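PDB 1TUO: putative phosphomannomutase from Thermus thermophilus, which probably catalyses the magnesium-dependent shift of a phosphoryl group within a sugar phosphate, as other phosphohexose mutases do. Local coordinates for residues 415-419 / 428-432; 291-295 / 425-429. One frame throughout, in Å; residues are numbered along the deposited sequence.

Strand 426-431 of the C-terminal domain serves both contacts, whose centres lie about 10 Å apart. Along the chain, residues 291-295 of the third alpha/beta/alpha domain come first, followed by the turn 415-419 and then the strand. Contact 1 is internal to the antiparallel sheet of the C-terminal domain and joins the strand to the turn leading into its neighbour, strand 419-423. Contact 2 joins the same strand across the domain boundary to the loop after strand 286-290. The two meet at Phe291, whose CD2 lies 3.1 Å from Asp417 O. Contact 1, inside the C-terminal sheet, therefore adjoins the interface between the two domains.

Contact 1: 415-419 / 428-432; sequences TLDGV and VLFRA
With CG anti to the backbone N (chi1 -180°), Asp417 swings its carboxylate toward Arg431, whose chain bends at chi3 (53°) and carries the guanidinium back to meet it. OD2 of Asp417 sits over one face of the guanidinium and forms a salt bridge, modelled at 2.7 Å to Arg431 NH1; the position of NH1 is less certain because it crowds the carboxylate. The two planar groups are tilted 49° from each other, so this is no flat, two-pronged pairing. Asp417 OD2 also accepts a hydrogen bond from Val313 N, while Arg431 NE is tied to Tyr442 OH on the adjoining strand.

Beside the charged pair, Val419 and Phe430 form an antiparallel hydrogen-bonded pair. Val419 N reaches Phe430 O at 2.8 Å, and Phe430 N returns an almost linear bond to Val419 O at 2.7 Å. That oxygen also lies near the plane of the Phe430 ring, at its edge, and receives a CA-H...O contact from Leu429. Phe430 O and Arg431 CG leave no room for a side chain at Gly418, whose bare backbone passes close to the strand, CA 3.4 Å from Phe430 O. Arg431 probably opens the phosphate-binding loop known in this family. Tyr442 OH holds it through NE, and Asp417 probably adds a charge interaction whose exact geometry is doubtful.

Contact 2: 291-295 / 425-429; sequences FAVTW and EAWVL
The boundary between the third alpha/beta/alpha domain and the C-terminal sheet is crossed here, where the loop joining strand 286-290 to helix 296-304 rests on strand 426-431. Trp427 fills the middle of the contact. Its six-membered ring points edge-on into the loop, with CH2 2.9 Å from Ala292 O, close to the ring plane, and CZ3 3.7 Å from Thr294 CA, again at the edge. Val293 O approaches CH2 obliquely at 3.4 Å.

To one side, Trp295 has CG between its backbone N and carbonyl carbon (chi1 49°), which turns the indole onto the strand. Trp427 CB lies over a face of this indole, 4.0 Å from Trp295 CZ3. The outer edge of the same ring runs against the backbone of Glu425 and Ala426, too closely modelled for the exact spacing to be trusted. At the other end Leu429 divides its methyls between two residues: CD1 packs at 3.6 Å against Phe291 CE2, and CD2 at 4.0 Å against Ala292 CB.

No hydrogen bond links the two segments directly, and the polar ties come from neighbours. Glu444, on the next strand of the C-terminal sheet, accepts from Trp295 N through OE1 and is bonded to Thr294 OG1 through OE2; Thr294 OG1 also caps Leu296 N at the start of the helix. Lys420 bonds Phe291 O and makes cation-pi contacts with both Phe291 and Trp427. At this point the domains thus meet through an apolar, aromatic surface flanked by charged groups. Ala292 O and Glu425 O are buried without a partner in the model, and for Ala292 O the slightly positive C-H edge of Trp427 probably eases the burial.

Contact 1: 415-419 / 428-432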
ATOM      1  N   THR A 415       8.991  21.719   8.453  1.00 29.63           N
ATOM      2  CA  THR A 415       7.882  21.280   9.291  1.00 28.75           C
ATOM      3  C   THR A 415       6.570  21.013   8.551  1.00 29.05           C
ATOM      4  O   THR A 415       5.490  21.146   9.126  1.00 29.64           O
ATOM      5  CB  THR A 415       7.609  22.309  10.426  1.00 30.10           C
ATOM      6  OG1 THR A 415       7.418  23.614   9.862  1.00 27.98           O
ATOM      7  CG2 THR A 415       8.782  22.359  11.394  1.00 29.80           C
ATOM      8  N   LEU A 416       6.661  20.618   7.286  1.00 28.11           N
ATOM      9  CA  LEU A 416       5.461  20.332   6.496  1.00 29.05           C
ATOM     10  C   LEU A 416       4.523  19.362   7.210  1.00 29.57           C
ATOM     11  O   LEU A 416       3.315  19.577   7.273  1.00 30.44           O
ATOM     12  CB  LEU A 416       5.848  19.740   5.136  1.00 27.76           C
ATOM     13  CG  LEU A 416       4.694  19.347   4.205  1.00 26.63           C
ATOM     14  CD1 LEU A 416       3.870  20.580   3.854  1.00 27.93           C
ATOM     15  CD2 LEU A 416       5.245  18.707   2.946  1.00 27.58           C
ATOM     16  N   ASP A 417       5.093  18.288   7.744  1.00 31.07           N
ATOM     17  CA  ASP A 417       4.322  17.267   8.439  1.00 31.51           C
ATOM     18  C   ASP A 417       5.252  16.641   9.472  1.00 32.23           C
ATOM     19  O   ASP A 417       6.010  15.719   9.170  1.00 30.87           O
ATOM     20  CB  ASP A 417       3.830  16.229   7.428  1.00 33.33           C
ATOM     21  CG  ASP A 417       3.015  15.129   8.064  1.00 35.22           C
ATOM     22  OD1 ASP A 417       2.294  15.404   9.046  1.00 37.90           O
ATOM     23  OD2 ASP A 417       3.085  13.984   7.570  1.00 38.19           O
ATOM     24  N   GLY A 418       5.183  17.160  10.695  1.00 32.57           N
ATOM     25  CA  GLY A 418       6.052  16.689  11.755  1.00 33.38           C
ATOM     26  C   GLY A 418       7.203  17.672  11.778  1.00 34.25           C
ATOM     27  O   GLY A 418       7.005  18.852  11.485  1.00 35.64           O
ATOM     28  N   VAL A 419       8.404  17.211  12.116  1.00 32.97           N
ATOM     29  CA  VAL A 419       9.565  18.091  12.140  1.00 33.71           C
ATOM     30  C   VAL A 419      10.759  17.375  11.521  1.00 33.20           C
ATOM     31  O   VAL A 419      11.189  16.337  12.017  1.00 33.34           O
ATOM     32  CB  VAL A 419       9.936  18.508  13.580  1.00 35.12           C
ATOM     33  CG1 VAL A 419      11.056  19.530  13.543  1.00 37.13           C
ATOM     34  CG2 VAL A 419       8.717  19.070  14.298  1.00 36.30           C
ATOM     35  N   VAL A 428      16.641  13.753   9.375  1.00 29.34           N
ATOM     36  CA  VAL A 428      16.018  13.147  10.544  1.00 27.98           C
ATOM     37  C   VAL A 428      14.630  13.745  10.717  1.00 28.77           C
ATOM     38  O   VAL A 428      14.486  14.956  10.892  1.00 27.72           O
ATOM     39  CB  VAL A 428      16.835  13.416  11.819  1.00 28.18           C
ATOM     40  CG1 VAL A 428      16.167  12.747  13.006  1.00 28.02           C
ATOM     41  CG2 VAL A 428      18.257  12.903  11.640  1.00 26.07           C
ATOM     42  N   LEU A 429      13.615  12.889  10.675  1.00 27.48           N
ATOM     43  CA  LEU A 429      12.232  13.328  10.800  1.00 29.16           C
ATOM     44  C   LEU A 429      11.550  12.819  12.061  1.00 30.76           C
ATOM     45  O   LEU A 429      11.555  11.619  12.337  1.00 29.84           O
ATOM     46  CB  LEU A 429      11.432  12.861   9.579  1.00 26.45           C
ATOM     47  CG  LEU A 429       9.910  13.057   9.594  1.00 27.00           C
ATOM     48  CD1 LEU A 429       9.583  14.544   9.537  1.00 26.79           C
ATOM     49  CD2 LEU A 429       9.289  12.331   8.406  1.00 26.03           C
ATOM     50  N   PHE A 430      10.965  13.742  12.821  1.00 33.25           N
ATOM     51  CA  PHE A 430      10.232  13.387  14.030  1.00 36.41           C
ATOM     52  C   PHE A 430       8.746  13.574  13.725  1.00 38.35           C
ATOM     53  O   PHE A 430       8.331  14.644  13.279  1.00 38.74           O
ATOM     54  CB  PHE A 430      10.604  14.301  15.207  1.00 36.28           C
ATOM     55  CG  PHE A 430      12.074  14.357  15.507  1.00 35.96           C
ATOM     56  CD1 PHE A 430      12.918  15.181  14.772  1.00 36.09           C
ATOM     57  CD2 PHE A 430      12.611  13.603  16.546  1.00 37.17           C
ATOM     58  CE1 PHE A 430      14.277  15.257  15.068  1.00 36.12           C
ATOM     59  CE2 PHE A 430      13.970  13.671  16.849  1.00 36.07           C
ATOM     60  CZ  PHE A 430      14.802  14.498  16.112  1.00 36.81           C
ATOM     61  N   ARG A 431       7.952  12.534  13.958  1.00 41.10           N
ATOM     62  CA  ARG A 431       6.512  12.594  13.722  1.00 44.53           C
ATOM     63  C   ARG A 431       5.748  12.029  14.909  1.00 46.62           C
ATOM     64  O   ARG A 431       5.879  10.848  15.234  1.00 47.36           O
ATOM     65  CB  ARG A 431       6.136  11.816  12.458  1.00 44.84           C
ATOM     66  CG  ARG A 431       6.340  12.592  11.170  1.00 45.93           C
ATOM     67  CD  ARG A 431       6.001  11.746   9.948  1.00 47.35           C
ATOM     68  NE  ARG A 431       4.663  11.162  10.019  1.00 49.25           N
ATOM     69  CZ  ARG A 431       3.537  11.865  10.088  1.00 49.22           C
ATOM     70  NH1 ARG A 431       3.580  13.189  10.099  1.00 51.13           N
ATOM     71  NH2 ARG A 431       2.366  11.242  10.145  1.00 49.28           N
ATOM     72  N   ALA A 432       4.948  12.875  15.550  1.00 48.97           N
ATOM     73  CA  ALA A 432       4.161  12.455  16.703  1.00 51.41           C
ATOM     74  C   ALA A 432       2.795  11.933  16.268  1.00 52.87           C
ATOM     75  O   ALA A 432       1.792  12.643  16.356  1.00 53.88           O
ATOM     76  CB  ALA A 432       3.991  13.621  17.671  1.00 52.20           C
TER

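Contact 2: 291-295 / 425-429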
ATOM      1  N   PHE A 291       6.143  12.941   2.729  1.00 21.31           N
ATOM      2  CA  PHE A 291       7.246  13.553   3.465  1.00 21.75           C
ATOM      3  C   PHE A 291       8.364  12.647   3.993  1.00 21.58           C
ATOM      4  O   PHE A 291       9.472  13.120   4.237  1.00 22.87           O
ATOM      5  CB  PHE A 291       6.645  14.367   4.616  1.00 22.49           C
ATOM      6  CG  PHE A 291       7.525  15.474   5.125  1.00 24.02           C
ATOM      7  CD1 PHE A 291       8.189  16.320   4.242  1.00 23.85           C
ATOM      8  CD2 PHE A 291       7.630  15.716   6.494  1.00 24.49           C
ATOM      9  CE1 PHE A 291       8.944  17.397   4.711  1.00 24.15           C
ATOM     10  CE2 PHE A 291       8.378  16.787   6.973  1.00 25.11           C
ATOM     11  CZ  PHE A 291       9.036  17.631   6.082  1.00 25.25           C
ATOM     12  N   ALA A 292       8.089  11.360   4.171  1.00 21.26           N
ATOM     13  CA  ALA A 292       9.100  10.451   4.708  1.00 22.06           C
ATOM     14  C   ALA A 292       9.836   9.630   3.654  1.00 22.71           C
ATOM     15  O   ALA A 292      10.651   8.762   3.984  1.00 23.08           O
ATOM     16  CB  ALA A 292       8.462   9.524   5.745  1.00 23.68           C
ATOM     17  N   VAL A 293       9.552   9.903   2.386  1.00 22.21           N
ATOM     18  CA  VAL A 293      10.198   9.197   1.290  1.00 20.74           C
ATOM     19  C   VAL A 293      11.599   9.749   1.014  1.00 20.54           C
ATOM     20  O   VAL A 293      11.845  10.947   1.137  1.00 20.71           O
ATOM     21  CB  VAL A 293       9.343   9.291  -0.002  1.00 22.01           C
ATOM     22  CG1 VAL A 293      10.123   8.761  -1.194  1.00 20.51           C
ATOM     23  CG2 VAL A 293       8.049   8.500   0.176  1.00 20.89           C
ATOM     24  N   THR A 294      12.501   8.848   0.641  1.00 19.85           N
ATOM     25  CA  THR A 294      13.895   9.162   0.335  1.00 19.46           C
ATOM     26  C   THR A 294      14.072  10.381  -0.556  1.00 21.02           C
ATOM     27  O   THR A 294      13.298  10.587  -1.493  1.00 20.20           O
ATOM     28  CB  THR A 294      14.578   7.980  -0.381  1.00 20.06           C
ATOM     29  OG1 THR A 294      15.905   8.359  -0.770  1.00 20.32           O
ATOM     30  CG2 THR A 294      13.788   7.591  -1.634  1.00 19.89           C
ATOM     31  N   TRP A 295      15.098  11.180  -0.281  1.00 21.46           N
ATOM     32  CA  TRP A 295      15.347  12.343  -1.116  1.00 24.51           C
ATOM     33  C   TRP A 295      16.052  11.940  -2.405  1.00 22.68           C
ATOM     34  O   TRP A 295      16.379  12.795  -3.226  1.00 22.23           O
ATOM     35  CB  TRP A 295      16.169  13.405  -0.378  1.00 29.80           C
ATOM     36  CG  TRP A 295      17.392  12.901   0.308  1.00 35.78           C
ATOM     37  CD1 TRP A 295      18.039  11.716   0.091  1.00 38.01           C
ATOM     38  CD2 TRP A 295      18.134  13.585   1.319  1.00 40.30           C
ATOM     39  NE1 TRP A 295      19.143  11.622   0.911  1.00 40.86           N
ATOM     40  CE2 TRP A 295      19.224  12.759   1.674  1.00 41.13           C
ATOM     41  CE3 TRP A 295      17.986  14.823   1.961  1.00 41.56           C
ATOM     42  CZ2 TRP A 295      20.158  13.129   2.642  1.00 42.78           C
ATOM     43  CZ3 TRP A 295      18.915  15.191   2.923  1.00 43.14           C
ATOM     44  CH2 TRP A 295      19.987  14.346   3.253  1.00 42.92           C
ATOM     45  N   GLU A 425      23.605  15.424   3.249  1.00 45.96           N
ATOM     46  CA  GLU A 425      23.640  13.973   3.083  1.00 46.56           C
ATOM     47  C   GLU A 425      22.876  13.169   4.146  1.00 45.01           C
ATOM     48  O   GLU A 425      22.981  11.944   4.189  1.00 45.90           O
ATOM     49  CB  GLU A 425      25.096  13.495   3.029  1.00 48.85           C
ATOM     50  CG  GLU A 425      25.914  14.132   1.913  1.00 52.13           C
ATOM     51  CD  GLU A 425      27.372  13.707   1.940  1.00 53.79           C
ATOM     52  OE1 GLU A 425      27.636  12.486   1.915  1.00 55.55           O
ATOM     53  OE2 GLU A 425      28.251  14.593   1.984  1.00 54.64           O
ATOM     54  N   ALA A 426      22.109  13.846   4.997  1.00 42.50           N
ATOM     55  CA  ALA A 426      21.330  13.155   6.024  1.00 38.89           C
ATOM     56  C   ALA A 426      20.081  13.938   6.435  1.00 37.05           C
ATOM     57  O   ALA A 426      20.065  15.168   6.404  1.00 36.24           O
ATOM     58  CB  ALA A 426      22.198  12.879   7.245  1.00 39.97           C
ATOM     59  N   TRP A 427      19.035  13.208   6.814  1.00 33.55           N
ATOM     60  CA  TRP A 427      17.782  13.813   7.244  1.00 33.28           C
ATOM     61  C   TRP A 427      17.190  13.026   8.409  1.00 31.18           C
ATOM     62  O   TRP A 427      17.230  11.792   8.430  1.00 29.15           O
ATOM     63  CB  TRP A 427      16.785  13.878   6.064  1.00 37.00           C
ATOM     64  CG  TRP A 427      15.437  13.210   6.300  1.00 41.88           C
ATOM     65  CD1 TRP A 427      14.607  13.378   7.377  1.00 44.03           C
ATOM     66  CD2 TRP A 427      14.779  12.269   5.440  1.00 44.15           C
ATOM     67  NE1 TRP A 427      13.486  12.599   7.244  1.00 45.67           N
ATOM     68  CE2 TRP A 427      13.562  11.909   6.063  1.00 44.68           C
ATOM     69  CE3 TRP A 427      15.098  11.695   4.200  1.00 44.70           C
ATOM     70  CZ2 TRP A 427      12.667  11.000   5.494  1.00 45.17           C
ATOM     71  CZ3 TRP A 427      14.205  10.791   3.634  1.00 44.61           C
ATOM     72  CH2 TRP A 427      13.005  10.454   4.283  1.00 45.18           C
ATOM     73  N   VAL A 428      16.641  13.753   9.375  1.00 29.34           N
ATOM     74  CA  VAL A 428      16.018  13.147  10.544  1.00 27.98           C
ATOM     75  C   VAL A 428      14.630  13.745  10.717  1.00 28.77           C
ATOM     76  O   VAL A 428      14.486  14.956  10.892  1.00 27.72           O
ATOM     77  CB  VAL A 428      16.835  13.416  11.819  1.00 28.18           C
ATOM     78  CG1 VAL A 428      16.167  12.747  13.006  1.00 28.02           C
ATOM     79  CG2 VAL A 428      18.257  12.903  11.640  1.00 26.07           C
ATOM     80  N   LEU A 429      13.615  12.889  10.675  1.00 27.48           N
ATOM     81  CA  LEU A 429      12.232  13.328  10.800  1.00 29.16           C
ATOM     82  C   LEU A 429      11.550  12.819  12.061  1.00 30.76           C
ATOM     83  O   LEU A 429      11.555  11.619  12.337  1.00 29.84           O
ATOM     84  CB  LEU A 429      11.432  12.861   9.579  1.00 26.45           C
ATOM     85  CG  LEU A 429       9.910  13.057   9.594  1.00 27.00           C
ATOM     86  CD1 LEU A 429       9.583  14.544   9.537  1.00 26.79           C
ATOM     87  CD2 LEU A 429       9.289  12.331   8.406  1.00 26.03           C
TER